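Local coordinates for protein acyl-CoA thioesterase (PDB 3RQB) that probably hydrolyses acyl-CoA thioesters, although its function has not been established, at residues B[129-141]-B[149-161]. Sequence-based numbering, arbitrary orientation.
Sequences VPPPADVPRFVAP and WYHVRLIRGSAFD
Strand 150-156, outermost within its chain in the C-terminal hot dog domain, has its outer edge crossed by the proline-rich loop 129-141, while strand 168-174 pairs with its other edge. Where the loop passes the middle of the strand, F138 N gives V152 O a nearly straight hydrogen bond of 2.7 Å, N-H...O 177°. R137, just before it, runs back along the strand over H151. With CG anti to the backbone N (chi1 177°) and the chain extended to NE, its CG lies 4.0 Å from the H151 ring centroid in a CH-pi contact, and the guanidinium, 19° from the ring plane, has H151 CD2 over one face. R137 NH2 then donates to Y150 O at 3.0 Å; that oxygen lies in the guanidinium plane, whereas the donor stands above the carbonyl plane. Replacing R137 by a leucine would probably leave Y150 O without this donor and part of the H151 face uncovered. R153 carries the next contact: its chain bends at chi3 and NE reaches V135 O in a weak bond of 2.9 Å, with H151 CE1 over one guanidinium face and the P132 carbonyl carbon over the other. Its charge is paired through NH1 with E229. Beyond it V135 CG2 meets I155 CG1 at 4.2 Å, V129 CB faces I155 CD1, and P130 CD the branch methyl CG2. On the strand face that carries L154, F138 CB packs beside L154 CB at 3.8 Å; P141 CD rests on F160 CZ. The whole is an irregular loop docked on the edge strand of a hot dog sheet.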
loop_
_atom_site.group_PDB
_atom_site.type_symbol
_atom_site.label_atom_id
_atom_site.label_comp_id
_atom_site.label_asym_id
_atom_site.label_seq_id
_atom_site.Cartn_x
_atom_site.Cartn_y
_atom_site.Cartn_z
ATOM N N VAL B 129 8.567 25.200 -4.305
ATOM C CA VAL B 129 9.965 24.826 -4.519
ATOM C C VAL B 129 10.595 25.565 -5.698
ATOM O O VAL B 129 9.890 26.022 -6.603
ATOM C CB VAL B 129 10.098 23.315 -4.799
ATOM C CG1 VAL B 129 9.372 22.512 -3.735
ATOM C CG2 VAL B 129 9.549 22.980 -6.184
ATOM N N PRO B 130 11.931 25.685 -5.690
ATOM C CA PRO B 130 12.625 26.260 -6.847
ATOM C C PRO B 130 12.553 25.321 -8.048
ATOM O O PRO B 130 12.246 24.143 -7.878
ATOM C CB PRO B 130 14.074 26.411 -6.351
ATOM C CG PRO B 130 14.200 25.407 -5.255
ATOM C CD PRO B 130 12.856 25.351 -4.593
ATOM N N PRO B 131 12.814 25.844 -9.254
ATOM C CA PRO B 131 12.817 25.026 -10.471
ATOM C C PRO B 131 14.076 24.166 -10.549
ATOM O O PRO B 131 15.074 24.477 -9.891
ATOM C CB PRO B 131 12.834 26.068 -11.599
ATOM C CG PRO B 131 12.603 27.407 -10.930
ATOM C CD PRO B 131 13.095 27.260 -9.539
ATOM N N PRO B 132 14.036 23.099 -11.363
ATOM C CA PRO B 132 15.190 22.217 -11.580
ATOM C C PRO B 132 16.387 23.048 -12.002
ATOM O O PRO B 132 17.534 22.653 -11.808
ATOM C CB PRO B 132 14.741 21.335 -12.748
ATOM C CG PRO B 132 13.259 21.326 -12.654
ATOM C CD PRO B 132 12.866 22.687 -12.156
ATOM N N ALA B 133 16.095 24.206 -12.582
ATOM C CA ALA B 133 17.114 25.168 -12.961
ATOM C C ALA B 133 17.986 25.537 -11.765
ATOM O O ALA B 133 19.213 25.400 -11.801
ATOM C CB ALA B 133 16.450 26.420 -13.523
ATOM N N ASP B 134 17.336 26.000 -10.702
ATOM C CA ASP B 134 18.043 26.536 -9.550
ATOM C C ASP B 134 18.667 25.462 -8.675
ATOM O O ASP B 134 19.686 25.699 -8.032
ATOM C CB ASP B 134 17.108 27.413 -8.734
ATOM C CG ASP B 134 16.486 28.505 -9.566
ATOM O OD1 ASP B 134 17.064 28.833 -10.629
ATOM O OD2 ASP B 134 15.426 29.030 -9.165
ATOM N N VAL B 135 18.056 24.282 -8.658
ATOM C CA VAL B 135 18.576 23.176 -7.865
ATOM C C VAL B 135 19.647 22.428 -8.636
ATOM O O VAL B 135 19.431 22.025 -9.778
ATOM C CB VAL B 135 17.464 22.190 -7.468
ATOM C CG1 VAL B 135 18.016 21.112 -6.545
ATOM C CG2 VAL B 135 16.314 22.934 -6.802
ATOM N N PRO B 136 20.817 22.254 -8.012
ATOM C CA PRO B 136 21.951 21.502 -8.559
ATOM C C PRO B 136 21.723 20.000 -8.465
ATOM O O PRO B 136 21.114 19.519 -7.506
ATOM C CB PRO B 136 23.091 21.885 -7.624
ATOM C CG PRO B 136 22.412 22.079 -6.309
ATOM C CD PRO B 136 21.055 22.676 -6.622
ATOM N N ARG B 137 22.226 19.258 -9.441
ATOM C CA ARG B 137 22.145 17.811 -9.367
ATOM C C ARG B 137 22.928 17.329 -8.152
ATOM O O ARG B 137 23.992 17.860 -7.810
ATOM C CB ARG B 137 22.683 17.160 -10.638
ATOM C CG ARG B 137 22.693 15.642 -10.583
ATOM C CD ARG B 137 23.317 15.020 -11.822
ATOM N NE ARG B 137 22.788 13.679 -12.078
ATOM C CZ ARG B 137 23.276 12.836 -12.986
ATOM N NH1 ARG B 137 24.320 13.187 -13.726
ATOM N NH2 ARG B 137 22.728 11.636 -13.150
ATOM N N PHE B 138 22.384 16.318 -7.497
ATOM C CA PHE B 138 22.983 15.780 -6.292
ATOM C C PHE B 138 23.775 14.521 -6.612
ATOM O O PHE B 138 23.238 13.570 -7.167
ATOM C CB PHE B 138 21.883 15.473 -5.277
ATOM C CG PHE B 138 22.238 14.390 -4.308
ATOM C CD1 PHE B 138 22.827 14.699 -3.088
ATOM C CD2 PHE B 138 21.977 13.061 -4.609
ATOM C CE1 PHE B 138 23.151 13.702 -2.188
ATOM C CE2 PHE B 138 22.301 12.057 -3.720
ATOM C CZ PHE B 138 22.890 12.377 -2.506
ATOM N N VAL B 139 25.057 14.516 -6.275
ATOM C CA VAL B 139 25.879 13.329 -6.494
ATOM C C VAL B 139 26.452 12.792 -5.194
ATOM O O VAL B 139 27.280 13.439 -4.549
ATOM C CB VAL B 139 27.026 13.598 -7.473
ATOM C CG1 VAL B 139 26.492 13.665 -8.901
ATOM C CG2 VAL B 139 27.770 14.879 -7.087
ATOM N N ALA B 140 26.002 11.600 -4.820
ATOM C CA ALA B 140 26.477 10.943 -3.613
ATOM C C ALA B 140 27.963 10.614 -3.731
ATOM O O ALA B 140 28.438 10.216 -4.797
ATOM C CB ALA B 140 25.667 9.686 -3.342
ATOM N N PRO B 141 28.703 10.790 -2.627
ATOM C CA PRO B 141 30.140 10.509 -2.568
ATOM C C PRO B 141 30.417 9.055 -2.902
ATOM O O PRO B 141 31.319 8.783 -3.698
ATOM C CB PRO B 141 30.486 10.782 -1.104
ATOM C CG PRO B 141 29.176 10.669 -0.371
ATOM C CD PRO B 141 28.172 11.219 -1.323
ATOM N N TRP B 149 21.534 5.799 -12.946
ATOM C CA TRP B 149 20.439 5.717 -13.903
ATOM C C TRP B 149 19.383 6.783 -13.655
ATOM O O TRP B 149 18.313 6.770 -14.275
ATOM C CB TRP B 149 19.803 4.326 -13.857
ATOM C CG TRP B 149 20.782 3.242 -14.143
ATOM C CD1 TRP B 149 21.085 2.165 -13.352
ATOM C CD2 TRP B 149 21.615 3.146 -15.293
ATOM N NE1 TRP B 149 22.051 1.393 -13.956
ATOM C CE2 TRP B 149 22.392 1.973 -15.148
ATOM C CE3 TRP B 149 21.777 3.931 -16.438
ATOM C CZ2 TRP B 149 23.317 1.571 -16.110
ATOM C CZ3 TRP B 149 22.693 3.532 -17.389
ATOM C CH2 TRP B 149 23.455 2.362 -17.220
ATOM N N TYR B 150 19.657 7.672 -12.706
ATOM C CA TYR B 150 18.711 8.732 -12.391
ATOM C C TYR B 150 19.397 10.068 -12.248
ATOM O O TYR B 150 20.542 10.152 -11.789
ATOM C CB TYR B 150 17.891 8.389 -11.141
ATOM C CG TYR B 150 17.070 7.146 -11.357
ATOM C CD1 TYR B 150 15.801 7.218 -11.923
ATOM C CD2 TYR B 150 17.585 5.895 -11.051
ATOM C CE1 TYR B 150 15.056 6.074 -12.152
ATOM C CE2 TYR B 150 16.853 4.746 -11.273
ATOM C CZ TYR B 150 15.587 4.835 -11.825
ATOM O OH TYR B 150 14.862 3.680 -12.047
ATOM N N HIS B 151 18.689 11.109 -12.668
ATOM C CA HIS B 151 19.152 12.465 -12.457
ATOM C C HIS B 151 18.323 13.085 -11.342
ATOM O O HIS B 151 17.159 13.437 -11.528
ATOM C CB HIS B 151 19.024 13.288 -13.742
ATOM C CG HIS B 151 19.609 14.663 -13.638
ATOM N ND1 HIS B 151 18.935 15.718 -13.056
ATOM C CD2 HIS B 151 20.806 15.156 -14.040
ATOM C CE1 HIS B 151 19.696 16.798 -13.102
ATOM N NE2 HIS B 151 20.834 16.485 -13.697
ATOM N N VAL B 152 18.951 13.261 -10.191
ATOM C CA VAL B 152 18.261 13.811 -9.038
ATOM C C VAL B 152 18.841 15.161 -8.643
ATOM O O VAL B 152 20.048 15.300 -8.410
ATOM C CB VAL B 152 18.361 12.868 -7.827
ATOM C CG1 VAL B 152 17.578 13.432 -6.650
ATOM C CG2 VAL B 152 17.879 11.476 -8.199
ATOM N N ARG B 153 17.978 16.164 -8.580
ATOM C CA ARG B 153 18.354 17.415 -7.955
ATOM C C ARG B 153 17.708 17.417 -6.565
ATOM O O ARG B 153 16.485 17.461 -6.434
ATOM C CB ARG B 153 17.902 18.603 -8.804
ATOM C CG ARG B 153 17.703 18.250 -10.265
ATOM C CD ARG B 153 17.454 19.480 -11.112
ATOM N NE ARG B 153 18.705 19.998 -11.651
ATOM C CZ ARG B 153 18.962 20.117 -12.949
ATOM N NH1 ARG B 153 18.047 19.771 -13.843
ATOM N NH2 ARG B 153 20.132 20.595 -13.355
ATOM N N LEU B 154 18.532 17.326 -5.529
ATOM C CA LEU B 154 17.996 17.279 -4.177
ATOM C C LEU B 154 17.731 18.675 -3.643
ATOM O O LEU B 154 18.570 19.579 -3.755
ATOM C CB LEU B 154 18.917 16.528 -3.221
ATOM C CG LEU B 154 18.318 16.445 -1.813
ATOM C CD1 LEU B 154 17.144 15.474 -1.756
ATOM C CD2 LEU B 154 19.377 16.048 -0.819
ATOM N N ILE B 155 16.550 18.822 -3.056
ATOM C CA ILE B 155 16.039 20.102 -2.595
ATOM C C ILE B 155 16.201 20.226 -1.097
ATOM O O ILE B 155 16.903 21.111 -0.616
ATOM C CB ILE B 155 14.576 20.268 -2.981
ATOM C CG1 ILE B 155 14.424 20.033 -4.493
ATOM C CG2 ILE B 155 14.067 21.631 -2.549
ATOM C CD1 ILE B 155 13.019 20.215 -5.024
ATOM N N ARG B 156 15.530 19.356 -0.353
ATOM C CA ARG B 156 15.774 19.258 1.083
ATOM C C ARG B 156 15.778 17.790 1.495
ATOM O O ARG B 156 15.602 16.907 0.653
ATOM C CB ARG B 156 14.720 20.036 1.878
ATOM C CG ARG B 156 13.431 19.281 2.090
ATOM C CD ARG B 156 12.532 19.978 3.087
ATOM N NE ARG B 156 13.045 19.898 4.450
ATOM C CZ ARG B 156 12.293 20.047 5.538
ATOM N NH1 ARG B 156 10.985 20.267 5.423
ATOM N NH2 ARG B 156 12.842 19.970 6.742
ATOM N N GLY B 157 15.970 17.537 2.788
ATOM C CA GLY B 157 15.875 16.186 3.315
ATOM C C GLY B 157 16.922 15.151 2.919
ATOM O O GLY B 157 16.578 14.131 2.317
ATOM N N SER B 158 18.196 15.409 3.204
ATOM C CA SER B 158 19.212 14.384 2.965
ATOM C C SER B 158 19.820 13.860 4.261
ATOM O O SER B 158 19.400 14.243 5.357
ATOM C CB SER B 158 20.315 14.881 2.018
ATOM O OG SER B 158 20.992 16.015 2.537
ATOM N N ALA B 159 20.791 12.963 4.124
ATOM C CA ALA B 159 21.602 12.537 5.262
ATOM C C ALA B 159 22.805 13.486 5.500
ATOM O O ALA B 159 23.567 13.321 6.461
ATOM C CB ALA B 159 22.067 11.098 5.072
ATOM N N PHE B 160 23.007 14.428 4.576
ATOM C CA PHE B 160 23.991 15.496 4.742
ATOM C C PHE B 160 23.426 16.836 5.187
ATOM O O PHE B 160 24.168 17.786 5.425
ATOM C CB PHE B 160 24.800 15.601 3.465
ATOM C CG PHE B 160 25.227 14.261 2.964
ATOM C CD1 PHE B 160 24.409 13.535 2.106
ATOM C CD2 PHE B 160 26.404 13.679 3.424
ATOM C CE1 PHE B 160 24.783 12.271 1.671
ATOM C CE2 PHE B 160 26.785 12.417 2.991
ATOM C CZ PHE B 160 25.975 11.712 2.114
ATOM N N ASP B 161 22.105 16.889 5.322
ATOM C CA ASP B 161 21.401 18.131 5.582
ATOM C C ASP B 161 21.483 18.473 7.057
ATOM O O ASP B 161 21.961 17.672 7.865
ATOM C CB ASP B 161 19.926 17.932 5.216
ATOM C CG ASP B 161 19.365 19.073 4.399
ATOM O OD1 ASP B 161 18.553 18.801 3.492
ATOM O OD2 ASP B 161 19.732 20.240 4.665
#